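Local coordinates for YceI-like domain protein (Burkholderia cenocepacia BC7, PDB 5IXH) that binds an octaprenyl diphosphate lipid in its beta barrel and, as a bacterial lipocalin, probably captures antibiotics outside the cell, at residues G24-F29 with V51-L56; Q46-V51 with Y76-F81; V82-A87 with N95-L100; V109-T114 with G126-K131. All coordinates share one frame; numbering follows the deposited sequence. Where two conformers were deposited one is given.

Contact 1: G24-F29 with V51-L56; sequences GAFKKF and VASFDL. With OTP ((2E,6E,10E,14E,18E,22E,26E)-3,7,11,15,19,23,27,31-octamethyldotriaconta-2,6,10,14,18,22,26,30-octaenyl trihydrogen diphosphate), chain C.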
# COMPACT_ATOMS: atom_id res chain seq x y z
N GLY A 24 -0.72 10.82 2.80
CA GLY A 24 -0.33 10.39 4.12
C GLY A 24 0.64 9.24 3.97
O GLY A 24 0.64 8.53 2.94
N ALA A 25 1.49 9.03 4.96
CA ALA A 25 2.46 7.94 4.93
C ALA A 25 2.33 7.06 6.15
O ALA A 25 2.06 7.55 7.25
CB ALA A 25 3.86 8.49 4.85
N PHE A 26 2.51 5.76 5.97
CA PHE A 26 2.50 4.83 7.08
C PHE A 26 3.90 4.78 7.66
O PHE A 26 4.86 4.44 6.97
CB PHE A 26 2.05 3.46 6.62
CG PHE A 26 0.65 3.43 6.13
CD1 PHE A 26 -0.41 3.29 7.03
CD2 PHE A 26 0.36 3.52 4.78
CE1 PHE A 26 -1.72 3.26 6.59
CE2 PHE A 26 -0.95 3.49 4.34
CZ PHE A 26 -1.99 3.35 5.23
N LYS A 27 4.03 5.15 8.92
CA LYS A 27 5.35 5.24 9.52
C LYS A 27 5.85 3.89 10.03
O LYS A 27 7.04 3.73 10.28
CB LYS A 27 5.33 6.27 10.63
CG LYS A 27 5.01 7.68 10.14
CD LYS A 27 6.00 8.14 9.05
CE LYS A 27 5.76 9.58 8.62
NZ LYS A 27 6.67 9.96 7.49
N LYS A 28 4.95 2.94 10.19
CA LYS A 28 5.32 1.62 10.68
C LYS A 28 4.76 0.53 9.78
O LYS A 28 3.53 0.39 9.61
CB LYS A 28 4.82 1.38 12.10
CG LYS A 28 5.45 2.29 13.15
CD LYS A 28 4.92 1.93 14.55
CE LYS A 28 5.26 2.98 15.60
NZ LYS A 28 4.61 2.66 16.91
N PHE A 29 5.66 -0.24 9.17
CA PHE A 29 5.29 -1.40 8.38
C PHE A 29 6.45 -2.33 8.32
O PHE A 29 7.57 -1.96 8.66
CB PHE A 29 4.83 -0.98 6.98
CG PHE A 29 5.87 -0.23 6.19
CD1 PHE A 29 6.82 -0.91 5.42
CD2 PHE A 29 5.87 1.15 6.18
CE1 PHE A 29 7.76 -0.21 4.68
CE2 PHE A 29 6.81 1.86 5.45
CZ PHE A 29 7.75 1.18 4.69
N VAL A 51 -1.77 0.21 10.65
CA VAL A 51 -2.57 1.30 10.07
C VAL A 51 -2.66 2.53 10.97
O VAL A 51 -2.81 3.63 10.45
CB VAL A 51 -3.99 0.85 9.59
CG1 VAL A 51 -3.88 -0.33 8.62
CG2 VAL A 51 -4.87 0.50 10.72
N ALA A 52 -2.53 2.37 12.29
CA ALA A 52 -2.53 3.50 13.20
C ALA A 52 -1.32 4.39 13.03
O ALA A 52 -1.28 5.49 13.56
CB ALA A 52 -2.61 2.99 14.65
N SER A 53 -0.32 3.94 12.28
CA SER A 53 0.87 4.75 12.02
C SER A 53 0.69 5.66 10.81
O SER A 53 1.64 6.34 10.42
CB SER A 53 2.09 3.85 11.81
OG SER A 53 2.10 3.26 10.50
N PHE A 54 -0.49 5.71 10.24
CA PHE A 54 -0.77 6.59 9.11
C PHE A 54 -0.71 8.05 9.55
O PHE A 54 -1.40 8.45 10.49
CB PHE A 54 -2.13 6.28 8.49
CG PHE A 54 -2.38 6.91 7.13
CD1 PHE A 54 -1.59 6.60 6.04
CD2 PHE A 54 -3.46 7.77 6.94
CE1 PHE A 54 -1.85 7.14 4.81
CE2 PHE A 54 -3.71 8.33 5.71
CZ PHE A 54 -2.91 8.01 4.63
N ASP A 55 0.14 8.82 8.89
CA ASP A 55 0.40 10.20 9.26
C ASP A 55 0.13 11.12 8.09
O ASP A 55 0.83 11.08 7.08
CB ASP A 55 1.84 10.33 9.72
CG ASP A 55 2.18 11.72 10.20
OD1 ASP A 55 1.27 12.56 10.47
OD2 ASP A 55 3.38 11.99 10.35
N LEU A 56 -0.89 11.95 8.25
CA LEU A 56 -1.26 12.97 7.28
C LEU A 56 -0.67 14.33 7.64
O LEU A 56 -0.95 15.32 6.95
CB LEU A 56 -2.79 13.07 7.23
CG LEU A 56 -3.44 11.86 6.56
CD1 LEU A 56 -4.83 11.64 7.12
CD2 LEU A 56 -3.47 12.10 5.07
O7 OTP C . -12.51 20.99 3.48
P2 OTP C . -12.89 19.53 3.67
O5 OTP C . -14.09 19.43 4.57
O6 OTP C . -13.21 18.91 2.33
O4 OTP C . -11.67 18.74 4.32
P1 OTP C . -11.78 17.29 4.95
O2 OTP C . -12.25 17.38 6.39
O3 OTP C . -12.75 16.44 4.15
O1 OTP C . -10.32 16.65 4.92
C40 OTP C . -10.07 15.39 4.33
C39 OTP C . -8.67 15.04 4.83
C37 OTP C . -7.98 13.92 4.46
C38 OTP C . -6.60 13.76 5.09
C36 OTP C . -8.53 12.84 3.50
C35 OTP C . -8.31 11.46 4.13
C34 OTP C . -8.10 10.36 3.07
C32 OTP C . -7.52 9.17 3.45
C33 OTP C . -7.09 8.92 4.91
C31 OTP C . -7.31 8.05 2.41
C30 OTP C . -7.86 6.72 2.96
C29 OTP C . -6.72 5.71 2.79
C27 OTP C . -6.88 4.52 2.13
C28 OTP C . -8.18 4.04 1.50
C26 OTP C . -5.62 3.65 2.02
C25 OTP C . -5.94 2.18 2.32
C24 OTP C . -4.54 1.59 2.11
C22 OTP C . -3.86 0.94 3.10
C23 OTP C . -4.43 0.71 4.51
C21 OTP C . -2.47 0.41 2.75
C20 OTP C . -2.68 -1.05 2.37
C19 OTP C . -1.47 -1.44 1.52
C17 OTP C . -0.75 -2.59 1.76
C18 OTP C . -1.15 -3.53 2.90
C16 OTP C . 0.46 -2.98 0.90
C15 OTP C . 0.85 -1.88 -0.12
C14 OTP C . 1.80 -2.51 -1.15
C12 OTP C . 1.29 -3.21 -2.22
C13 OTP C . -0.22 -3.38 -2.47
C11 OTP C . 2.23 -3.85 -3.26
C10 OTP C . 3.60 -4.18 -2.66
C9 OTP C . 4.26 -5.08 -3.72
C7 OTP C . 5.40 -5.80 -3.45
C8 OTP C . 6.06 -5.73 -2.07
C6 OTP C . 5.98 -6.68 -4.57
C5 OTP C . 7.49 -6.51 -4.67
C4 OTP C . 7.85 -6.93 -6.11
C2 OTP C . 8.47 -8.11 -6.44
C3 OTP C . 8.74 -8.36 -7.92
C1 OTP C . 8.91 -9.16 -5.41
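Ser53 OG is gripped from two sides: it accepts the backbone N-H of Lys28 at 2.9 Å between Lys28 N and Ser53 OG, and it is also hydrogen-bonded to the carbonyl of Asp50. The hydroxyl sits between its own backbone N and carbonyl carbon (chi1 77°), which turns it toward the chain of 24-29. Here the short strand 54-55 joins the edge of strand 22-34 in an antiparallel ladder of the lipocalin-like barrel, at the part of the wall nearer the diphosphate end of the lipid. Ala25 and Asp55 form its hydrogen-bonded pair, with Asp55 N 2.8 Å from Ala25 O and Ala25 N 3.0 Å from Asp55 O. Two residues along, Lys27 N reaches Ser53 O at 3.1 Å, the donor standing well above the carbonyl plane.

On the face turned to the lipid, CD1 of Phe54 sits over the centre of the Phe26 ring, with the two planes inclined at 41°. Phe54 CG lies anti to the backbone N (chi1 -166°), and CE1 of this ring lies 3.4 Å from Gly24 C, with CZ near Gly24 CA. Beyond the segments, Phe71 meets the Phe54 ring edge-to-face. Both phenylalanines and Leu56 line the prenyl tunnel: Phe26 CZ stands 3.7 Å from methyl C23 of the lipid, Phe54 CE2 is 3.5 Å from C33, and Leu56 CD1 comes within 3.4 Å of C38.

Contact 2: Q46-V51 with Y76-F81; sequences QMTIDV and YPQATF. With OTP ((2E,6E,10E,14E,18E,22E,26E)-3,7,11,15,19,23,27,31-octamethyldotriaconta-2,6,10,14,18,22,26,30-octaenyl trihydrogen diphosphate), chain C.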
# COMPACT_ATOMS: atom_id res chain seq x y z
N GLN A 46 5.65 -9.98 0.69
CA GLN A 46 4.54 -9.68 1.58
C GLN A 46 4.82 -8.37 2.28
O GLN A 46 5.99 -8.01 2.50
CB GLN A 46 4.34 -10.79 2.60
CG GLN A 46 5.53 -11.06 3.48
CD GLN A 46 5.24 -12.12 4.52
OE1 GLN A 46 5.25 -11.85 5.72
NE2 GLN A 46 4.99 -13.34 4.06
N MET A 47 3.75 -7.67 2.65
CA MET A 47 3.84 -6.46 3.43
C MET A 47 2.76 -6.44 4.48
O MET A 47 1.63 -6.84 4.22
CB MET A 47 3.67 -5.23 2.55
CG MET A 47 3.75 -3.93 3.29
SD MET A 47 3.63 -2.52 2.18
CE MET A 47 5.02 -2.86 1.11
N THR A 48 3.10 -5.93 5.66
CA THR A 48 2.18 -5.77 6.76
C THR A 48 2.29 -4.36 7.25
O THR A 48 3.37 -3.92 7.68
CB THR A 48 2.56 -6.72 7.87
OG1 THR A 48 2.57 -8.06 7.33
CG2 THR A 48 1.58 -6.63 9.01
N ILE A 49 1.20 -3.62 7.19
CA ILE A 49 1.16 -2.22 7.59
C ILE A 49 0.44 -2.07 8.93
O ILE A 49 -0.66 -2.64 9.12
CB ILE A 49 0.42 -1.43 6.50
CG1 ILE A 49 1.21 -1.41 5.18
CG2 ILE A 49 0.07 -0.03 6.95
CD1 ILE A 49 2.00 -0.14 4.90
N ASP A 50 1.03 -1.28 9.82
CA ASP A 50 0.38 -0.86 11.08
C ASP A 50 -0.46 0.37 10.78
O ASP A 50 0.08 1.47 10.60
CB ASP A 50 1.47 -0.59 12.12
CG ASP A 50 0.98 0.14 13.37
OD1 ASP A 50 -0.16 0.63 13.42
OD2 ASP A 50 1.79 0.24 14.31
N VAL A 51 -1.77 0.21 10.65
CA VAL A 51 -2.57 1.30 10.07
C VAL A 51 -2.66 2.53 10.97
O VAL A 51 -2.81 3.63 10.45
CB VAL A 51 -3.99 0.85 9.59
CG1 VAL A 51 -3.88 -0.33 8.62
CG2 VAL A 51 -4.87 0.50 10.72
N TYR A 76 -9.16 -3.39 13.47
CA TYR A 76 -8.35 -3.93 12.39
C TYR A 76 -6.99 -3.24 12.40
O TYR A 76 -6.75 -2.29 11.64
CB TYR A 76 -9.04 -3.71 11.06
CG TYR A 76 -10.37 -4.40 10.94
CD1 TYR A 76 -10.45 -5.78 10.76
CD2 TYR A 76 -11.56 -3.69 11.02
CE1 TYR A 76 -11.63 -6.43 10.64
CE2 TYR A 76 -12.79 -4.37 10.87
CZ TYR A 76 -12.79 -5.74 10.70
OH TYR A 76 -14.00 -6.42 10.58
N PRO A 77 -6.07 -3.68 13.27
CA PRO A 77 -4.83 -2.90 13.40
C PRO A 77 -3.87 -3.01 12.22
O PRO A 77 -2.96 -2.18 12.13
CB PRO A 77 -4.18 -3.46 14.67
CG PRO A 77 -4.84 -4.79 14.88
CD PRO A 77 -6.21 -4.71 14.30
N GLN A 78 -4.02 -4.02 11.39
CA GLN A 78 -3.11 -4.19 10.27
C GLN A 78 -3.84 -4.25 8.96
O GLN A 78 -5.03 -4.57 8.89
CB GLN A 78 -2.25 -5.46 10.45
CG GLN A 78 -1.34 -5.45 11.66
CD GLN A 78 -0.55 -6.72 11.82
OE1 GLN A 78 -0.96 -7.78 11.36
NE2 GLN A 78 0.63 -6.61 12.38
N ALA A 79 -3.11 -3.93 7.89
CA ALA A 79 -3.48 -4.20 6.50
C ALA A 79 -2.34 -5.02 5.93
O ALA A 79 -1.19 -4.84 6.31
CB ALA A 79 -3.66 -2.91 5.75
N THR A 80 -2.65 -5.93 5.02
CA THR A 80 -1.65 -6.86 4.50
C THR A 80 -1.75 -7.03 2.99
O THR A 80 -2.81 -6.94 2.41
CB THR A 80 -1.77 -8.25 5.15
OG1 THR A 80 -3.10 -8.75 4.99
CG2 THR A 80 -1.46 -8.19 6.63
N PHE A 81 -0.60 -7.30 2.39
CA PHE A 81 -0.51 -7.78 1.02
C PHE A 81 0.36 -9.02 1.01
O PHE A 81 1.45 -9.00 1.59
CB PHE A 81 0.07 -6.73 0.08
CG PHE A 81 0.26 -7.25 -1.32
CD1 PHE A 81 -0.83 -7.38 -2.20
CD2 PHE A 81 1.50 -7.68 -1.76
CE1 PHE A 81 -0.65 -7.91 -3.47
CE2 PHE A 81 1.67 -8.20 -3.03
CZ PHE A 81 0.60 -8.33 -3.88
O7 OTP C . -12.51 20.99 3.48
P2 OTP C . -12.89 19.53 3.67
O5 OTP C . -14.09 19.43 4.57
O6 OTP C . -13.21 18.91 2.33
O4 OTP C . -11.67 18.74 4.32
P1 OTP C . -11.78 17.29 4.95
O2 OTP C . -12.25 17.38 6.39
O3 OTP C . -12.75 16.44 4.15
O1 OTP C . -10.32 16.65 4.92
C40 OTP C . -10.07 15.39 4.33
C39 OTP C . -8.67 15.04 4.83
C37 OTP C . -7.98 13.92 4.46
C38 OTP C . -6.60 13.76 5.09
C36 OTP C . -8.53 12.84 3.50
C35 OTP C . -8.31 11.46 4.13
C34 OTP C . -8.10 10.36 3.07
C32 OTP C . -7.52 9.17 3.45
C33 OTP C . -7.09 8.92 4.91
C31 OTP C . -7.31 8.05 2.41
C30 OTP C . -7.86 6.72 2.96
C29 OTP C . -6.72 5.71 2.79
C27 OTP C . -6.88 4.52 2.13
C28 OTP C . -8.18 4.04 1.50
C26 OTP C . -5.62 3.65 2.02
C25 OTP C . -5.94 2.18 2.32
C24 OTP C . -4.54 1.59 2.11
C22 OTP C . -3.86 0.94 3.10
C23 OTP C . -4.43 0.71 4.51
C21 OTP C . -2.47 0.41 2.75
C20 OTP C . -2.68 -1.05 2.37
C19 OTP C . -1.47 -1.44 1.52
C17 OTP C . -0.75 -2.59 1.76
C18 OTP C . -1.15 -3.53 2.90
C16 OTP C . 0.46 -2.98 0.90
C15 OTP C . 0.85 -1.88 -0.12
C14 OTP C . 1.80 -2.51 -1.15
C12 OTP C . 1.29 -3.21 -2.22
C13 OTP C . -0.22 -3.38 -2.47
C11 OTP C . 2.23 -3.85 -3.26
C10 OTP C . 3.60 -4.18 -2.66
C9 OTP C . 4.26 -5.08 -3.72
C7 OTP C . 5.40 -5.80 -3.45
C8 OTP C . 6.06 -5.73 -2.07
C6 OTP C . 5.98 -6.68 -4.57
C5 OTP C . 7.49 -6.51 -4.67
C4 OTP C . 7.85 -6.93 -6.11
C2 OTP C . 8.47 -8.11 -6.44
C3 OTP C . 8.74 -8.36 -7.92
C1 OTP C . 8.91 -9.16 -5.41
O HOH W 1 -2.48 -0.33 14.04
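Two neighbouring antiparallel strands of the barrel wall meet here, 44-50 and the start of 78-90, and their inner face lies along the middle of the prenyl chain. The pairs Met47-Phe81 and Ile49-Ala79 are hydrogen-bonded in both directions. The straightest link runs from Ile49 N to Ala79 O, 2.8 Å apart with 178° at the hydrogen. Val51 N extends the ladder past the end of the strand to Pro77 O, whose oxygen also receives a water that bridges to Asp50 OD1.

Met47, Ile49, Ala79 and Phe81 share the lipid side. Met47 runs straight inward, extended through SD, and its sulfur stops 3.4 Å from OTP C16. Methyl C18 lies 3.8 Å from Ala79 CB and 3.9 Å from Ile49 CG1, while C11 sits over one face of the Phe81 ring, offset toward its rim. Val51 CG1 packs against Ala79 CB at 3.9 Å. On the outer face, Thr48 CG2 lies against the amide end of Gln78, 3.5 Å from Gln78 CD.

Strand 22-34 continues the sheet beyond 44-50 and strand 93-102 beyond 78-90, while Val11 of strand 10-15 touches Met47 and Ile49 inside the barrel.

Contact 3: V82-A87 with N95-L100; sequences VSSAIA and NVTGKL. With OTP ((2E,6E,10E,14E,18E,22E,26E)-3,7,11,15,19,23,27,31-octamethyldotriaconta-2,6,10,14,18,22,26,30-octaenyl trihydrogen diphosphate), chain C.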
# COMPACT_ATOMS: atom_id res chain seq x y z
N VAL A 82 -0.09 -10.08 0.37
CA VAL A 82 0.71 -11.30 0.21
C VAL A 82 0.63 -11.71 -1.26
O VAL A 82 -0.45 -11.98 -1.78
CB VAL A 82 0.17 -12.45 1.13
CG1 VAL A 82 0.94 -13.74 0.92
CG2 VAL A 82 0.17 -12.05 2.61
N SER A 83 1.78 -11.77 -1.92
CA SER A 83 1.80 -12.13 -3.33
C SER A 83 1.46 -13.59 -3.54
O SER A 83 1.73 -14.43 -2.69
CB SER A 83 3.15 -11.85 -3.96
OG SER A 83 4.16 -12.72 -3.45
N SER A 84 0.89 -13.86 -4.70
CA SER A 84 0.72 -15.24 -5.17
C SER A 84 1.38 -15.51 -6.53
O SER A 84 1.61 -16.66 -6.87
CB SER A 84 -0.76 -15.61 -5.25
OG SER A 84 -1.43 -14.79 -6.20
N ALA A 85 1.65 -14.48 -7.32
CA ALA A 85 2.22 -14.65 -8.65
C ALA A 85 2.95 -13.40 -9.07
O ALA A 85 2.59 -12.28 -8.70
CB ALA A 85 1.12 -14.99 -9.69
N ILE A 86 3.95 -13.59 -9.92
CA ILE A 86 4.74 -12.50 -10.47
C ILE A 86 4.88 -12.75 -11.96
O ILE A 86 5.45 -13.77 -12.37
CB ILE A 86 6.14 -12.38 -9.83
CG1 ILE A 86 5.99 -12.12 -8.33
CG2 ILE A 86 6.96 -11.27 -10.51
CD1 ILE A 86 7.32 -12.09 -7.59
N ALA A 87 4.37 -11.84 -12.79
CA ALA A 87 4.38 -11.95 -14.23
C ALA A 87 5.29 -10.91 -14.84
O ALA A 87 5.03 -9.72 -14.75
CB ALA A 87 2.97 -11.75 -14.78
N ASN A 95 4.25 -7.50 -13.13
CA ASN A 95 2.92 -7.43 -12.56
C ASN A 95 2.84 -8.41 -11.40
O ASN A 95 3.00 -9.62 -11.59
CB ASN A 95 1.87 -7.71 -13.63
CG ASN A 95 1.70 -6.57 -14.58
OD1 ASN A 95 1.54 -5.41 -14.16
ND2 ASN A 95 1.71 -6.87 -15.86
N VAL A 96 2.68 -7.90 -10.19
CA VAL A 96 2.69 -8.69 -8.98
C VAL A 96 1.25 -8.81 -8.53
O VAL A 96 0.58 -7.78 -8.24
CB VAL A 96 3.57 -8.06 -7.90
CG1 VAL A 96 3.56 -8.91 -6.66
CG2 VAL A 96 5.01 -7.91 -8.40
N THR A 97 0.78 -10.03 -8.42
CA THR A 97 -0.60 -10.29 -8.03
C THR A 97 -0.60 -10.90 -6.65
O THR A 97 0.28 -11.70 -6.31
CB THR A 97 -1.29 -11.20 -9.07
OG1 THR A 97 -1.36 -10.46 -10.30
CG2 THR A 97 -2.68 -11.58 -8.68
N GLY A 98 -1.62 -10.56 -5.88
CA GLY A 98 -1.78 -11.16 -4.56
C GLY A 98 -3.01 -10.67 -3.86
O GLY A 98 -3.87 -10.00 -4.43
N LYS A 99 -3.11 -11.02 -2.58
CA LYS A 99 -4.26 -10.70 -1.75
C LYS A 99 -3.99 -9.48 -0.90
O LYS A 99 -3.03 -9.49 -0.11
CB LYS A 99 -4.59 -11.88 -0.86
CG LYS A 99 -5.91 -11.70 -0.16
CD LYS A 99 -6.21 -12.79 0.86
CE LYS A 99 -6.41 -14.12 0.21
NZ LYS A 99 -6.99 -15.06 1.21
N LEU A 100 -4.81 -8.45 -1.07
CA LEU A 100 -4.77 -7.22 -0.28
C LEU A 100 -5.93 -7.26 0.68
O LEU A 100 -7.07 -7.40 0.25
CB LEU A 100 -4.89 -6.01 -1.21
CG LEU A 100 -4.92 -4.62 -0.56
CD1 LEU A 100 -3.63 -4.35 0.21
CD2 LEU A 100 -5.16 -3.55 -1.58
O7 OTP C . -12.51 20.99 3.48
P2 OTP C . -12.89 19.53 3.67
O5 OTP C . -14.09 19.43 4.57
O6 OTP C . -13.21 18.91 2.33
O4 OTP C . -11.67 18.74 4.32
P1 OTP C . -11.78 17.29 4.95
O2 OTP C . -12.25 17.38 6.39
O3 OTP C . -12.75 16.44 4.15
O1 OTP C . -10.32 16.65 4.92
C40 OTP C . -10.07 15.39 4.33
C39 OTP C . -8.67 15.04 4.83
C37 OTP C . -7.98 13.92 4.46
C38 OTP C . -6.60 13.76 5.09
C36 OTP C . -8.53 12.84 3.50
C35 OTP C . -8.31 11.46 4.13
C34 OTP C . -8.10 10.36 3.07
C32 OTP C . -7.52 9.17 3.45
C33 OTP C . -7.09 8.92 4.91
C31 OTP C . -7.31 8.05 2.41
C30 OTP C . -7.86 6.72 2.96
C29 OTP C . -6.72 5.71 2.79
C27 OTP C . -6.88 4.52 2.13
C28 OTP C . -8.18 4.04 1.50
C26 OTP C . -5.62 3.65 2.02
C25 OTP C . -5.94 2.18 2.32
C24 OTP C . -4.54 1.59 2.11
C22 OTP C . -3.86 0.94 3.10
C23 OTP C . -4.43 0.71 4.51
C21 OTP C . -2.47 0.41 2.75
C20 OTP C . -2.68 -1.05 2.37
C19 OTP C . -1.47 -1.44 1.52
C17 OTP C . -0.75 -2.59 1.76
C18 OTP C . -1.15 -3.53 2.90
C16 OTP C . 0.46 -2.98 0.90
C15 OTP C . 0.85 -1.88 -0.12
C14 OTP C . 1.80 -2.51 -1.15
C12 OTP C . 1.29 -3.21 -2.22
C13 OTP C . -0.22 -3.38 -2.47
C11 OTP C . 2.23 -3.85 -3.26
C10 OTP C . 3.60 -4.18 -2.66
C9 OTP C . 4.26 -5.08 -3.72
C7 OTP C . 5.40 -5.80 -3.45
C8 OTP C . 6.06 -5.73 -2.07
C6 OTP C . 5.98 -6.68 -4.57
C5 OTP C . 7.49 -6.51 -4.67
C4 OTP C . 7.85 -6.93 -6.11
C2 OTP C . 8.47 -8.11 -6.44
C3 OTP C . 8.74 -8.36 -7.92
C1 OTP C . 8.91 -9.16 -5.41
O HOH W 2 2.80 -9.10 -17.09
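Val96 points from its strand into the barrel and, opposite Ile86, forms a non-hydrogen-bonded pair of the hairpin 78-90/93-102. From CB the side chain forks. CG1, anti to the backbone N (chi1 180°), lies 4.0 Å from Ser83 CB and 3.9 Å from OTP C6; CG2 takes the other branch, 4.3 Å from Ile86 CG1 and 3.8 Å from OTP C4. Both methyls thus hold the tail of the prenyl chain, and Ile86 CD1 lies 4.0 Å from each of its terminal methyls, C1 and C3.

The backbone ladder carries a classic beta bulge. Ser84 and Ala85 both donate to Thr97 O, the first bond short at 2.8 Å from Ser84 N, the second longer at 3.3 Å from Ala85 N. The extra residue shifts the register by one between Ser83-Gly98 and Ala85-Thr97, and the strand segments cross at 142°. Toward the turn, Ala87 and Asn95 pair in both directions, and a water links Asn95 ND2 to Ala87 O.

Strand 105-118 lies on the other side of 93-102, where Thr110 OG1 bonds Thr97 OG1. Across 78-90, Ser83 OG bonds Ala45 N of strand 44-50. From 93-102, Leu100 reaches Leu128 and Ile130 of strand 121-131.

Contact 4: V109-T114 with G126-K131; sequences VTVPVT and GVLPIK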
# COMPACT_ATOMS: atom_id res chain seq x y z
N VAL A 109 -5.51 -8.29 -6.12
CA VAL A 109 -5.04 -7.10 -6.83
C VAL A 109 -3.81 -7.44 -7.63
O VAL A 109 -3.11 -8.41 -7.35
CB VAL A 109 -4.74 -5.94 -5.86
CG1 VAL A 109 -5.98 -5.56 -5.05
CG2 VAL A 109 -3.53 -6.28 -4.97
N THR A 110 -3.59 -6.64 -8.67
CA THR A 110 -2.40 -6.79 -9.52
C THR A 110 -1.74 -5.43 -9.61
O THR A 110 -2.38 -4.44 -9.95
CB THR A 110 -2.75 -7.30 -10.92
OG1 THR A 110 -3.29 -8.62 -10.84
CG2 THR A 110 -1.51 -7.33 -11.82
N VAL A 111 -0.47 -5.37 -9.23
CA VAL A 111 0.23 -4.10 -9.16
C VAL A 111 1.46 -4.12 -10.04
O VAL A 111 2.28 -5.04 -9.96
CB VAL A 111 0.58 -3.71 -7.73
CG1 VAL A 111 1.40 -4.71 -7.08
CG2 VAL A 111 1.29 -2.34 -7.66
N PRO A 112 1.61 -3.10 -10.88
CA PRO A 112 2.82 -3.02 -11.68
C PRO A 112 3.97 -2.51 -10.82
O PRO A 112 3.85 -1.47 -10.15
CB PRO A 112 2.46 -2.01 -12.79
CG PRO A 112 1.08 -1.53 -12.50
CD PRO A 112 0.71 -1.95 -11.12
N VAL A 113 5.07 -3.25 -10.83
CA VAL A 113 6.24 -2.93 -9.99
C VAL A 113 7.47 -2.85 -10.86
O VAL A 113 7.73 -3.75 -11.67
CB VAL A 113 6.48 -4.02 -8.94
CG1 VAL A 113 7.69 -3.70 -8.10
CG2 VAL A 113 5.24 -4.18 -8.06
N THR A 114 8.25 -1.79 -10.68
CA THR A 114 9.53 -1.64 -11.37
C THR A 114 10.63 -2.00 -10.39
O THR A 114 10.63 -1.53 -9.24
CB THR A 114 9.70 -0.23 -11.86
OG1 THR A 114 8.63 0.11 -12.74
CG2 THR A 114 11.02 -0.08 -12.59
N GLY A 126 6.19 1.19 -7.12
CA GLY A 126 4.94 1.00 -7.82
C GLY A 126 3.83 1.80 -7.22
O GLY A 126 4.01 2.41 -6.16
N VAL A 127 2.69 1.78 -7.90
CA VAL A 127 1.49 2.49 -7.48
C VAL A 127 0.31 1.57 -7.74
O VAL A 127 0.18 1.03 -8.83
CB VAL A 127 1.29 3.81 -8.25
CG1 VAL A 127 0.01 4.52 -7.80
CG2 VAL A 127 2.49 4.72 -8.05
N LEU A 128 -0.50 1.37 -6.72
CA LEU A 128 -1.71 0.57 -6.83
C LEU A 128 -2.94 1.45 -6.60
O LEU A 128 -3.14 1.92 -5.47
CB LEU A 128 -1.71 -0.54 -5.79
CG LEU A 128 -2.99 -1.39 -5.79
CD1 LEU A 128 -3.16 -2.17 -7.08
CD2 LEU A 128 -2.98 -2.31 -4.58
N PRO A 129 -3.76 1.66 -7.63
CA PRO A 129 -5.01 2.38 -7.38
C PRO A 129 -6.07 1.44 -6.83
O PRO A 129 -6.24 0.31 -7.30
CB PRO A 129 -5.41 2.88 -8.77
CG PRO A 129 -4.75 1.96 -9.73
CD PRO A 129 -3.52 1.40 -9.06
N ILE A 130 -6.77 1.90 -5.80
CA ILE A 130 -7.88 1.16 -5.24
C ILE A 130 -9.06 2.09 -5.05
O ILE A 130 -8.91 3.32 -5.05
CB ILE A 130 -7.54 0.51 -3.88
CG1 ILE A 130 -7.25 1.55 -2.78
CG2 ILE A 130 -6.36 -0.48 -4.04
CD1 ILE A 130 -7.33 0.96 -1.35
N LYS A 131 -10.23 1.50 -4.85
CA LYS A 131 -11.39 2.24 -4.38
C LYS A 131 -11.51 2.01 -2.88
O LYS A 131 -11.65 0.89 -2.43
CB LYS A 131 -12.66 1.72 -5.06
CG LYS A 131 -12.73 2.04 -6.54
CD LYS A 131 -14.05 1.56 -7.14
CE LYS A 131 -14.35 2.26 -8.46
NZ LYS A 131 -13.13 2.51 -9.28
O HOH W 3 3.23 1.03 -10.73
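Leu128 spreads its isobutyl end across Val109 and Val111 where hairpin strands 105-118 and 121-131 splay apart in the barrel wall. Its CG lies anti to the backbone N, and chi2 of 65° sends the two methyls to different places. CD2 meets Val109 CG2 at 4.0 Å, whereas CD1 approaches the backbone, 3.7 Å from Thr110 O and 4.1 Å from Val111 CB. Both valines cross the leucine side chain at about a right angle.

Both valines make contact through CG2, but from different chi1 rotamers. In Val109, chi1 of -59° puts CG2 between the backbone N and the carbonyl carbon; in Val111, chi1 of 58° swings CG2 anti to the backbone N. From there Val111 CG2 reaches Leu128 CB at 4.0 Å and Val127 O at 3.7 Å. The proline ring also borders this carbonyl, through Pro112 CD.

Polar linkage across the gap is carried by a water, which donates to Pro112 O at 2.6 Å and accepts from Val127 N at 3.0 Å. Farther along the same two strands, Thr114 and Asp125 are joined by a backbone hydrogen bond. Strand 93-102 flanks 105-118, strand 151-160 flanks 121-131, and Val111, Val113 and Leu128 touch the lipid. Between these two segments the contact is mostly aliphatic, with one water as the polar bridge, a chemistry consistent with the prenyl chain beside it.

How the contacts relate
All four contacts belong to one curled antiparallel sheet. Contact 3 is the most outward, with five of its eleven touching residues exposed, while contact 4 has its centre nearest that of the chain. Contacts 1 and 2 share Val51 and are joined where Lys28 O meets Asp50 N; contacts 2 and 3 both use strand 78-90. Contacts 3 and 4 are stitched together by Val96 O with Val111 N. Phe81 of contact 2 also touches Val109 of contact 4. Contacts 2 and 3 are regular ladders apart from one bulge, contact 1 adds a serine side chain and an aromatic pair, and contact 4 relies on aliphatic groups and water. Contacts 1 and 3 touch different reaches of the same lipid.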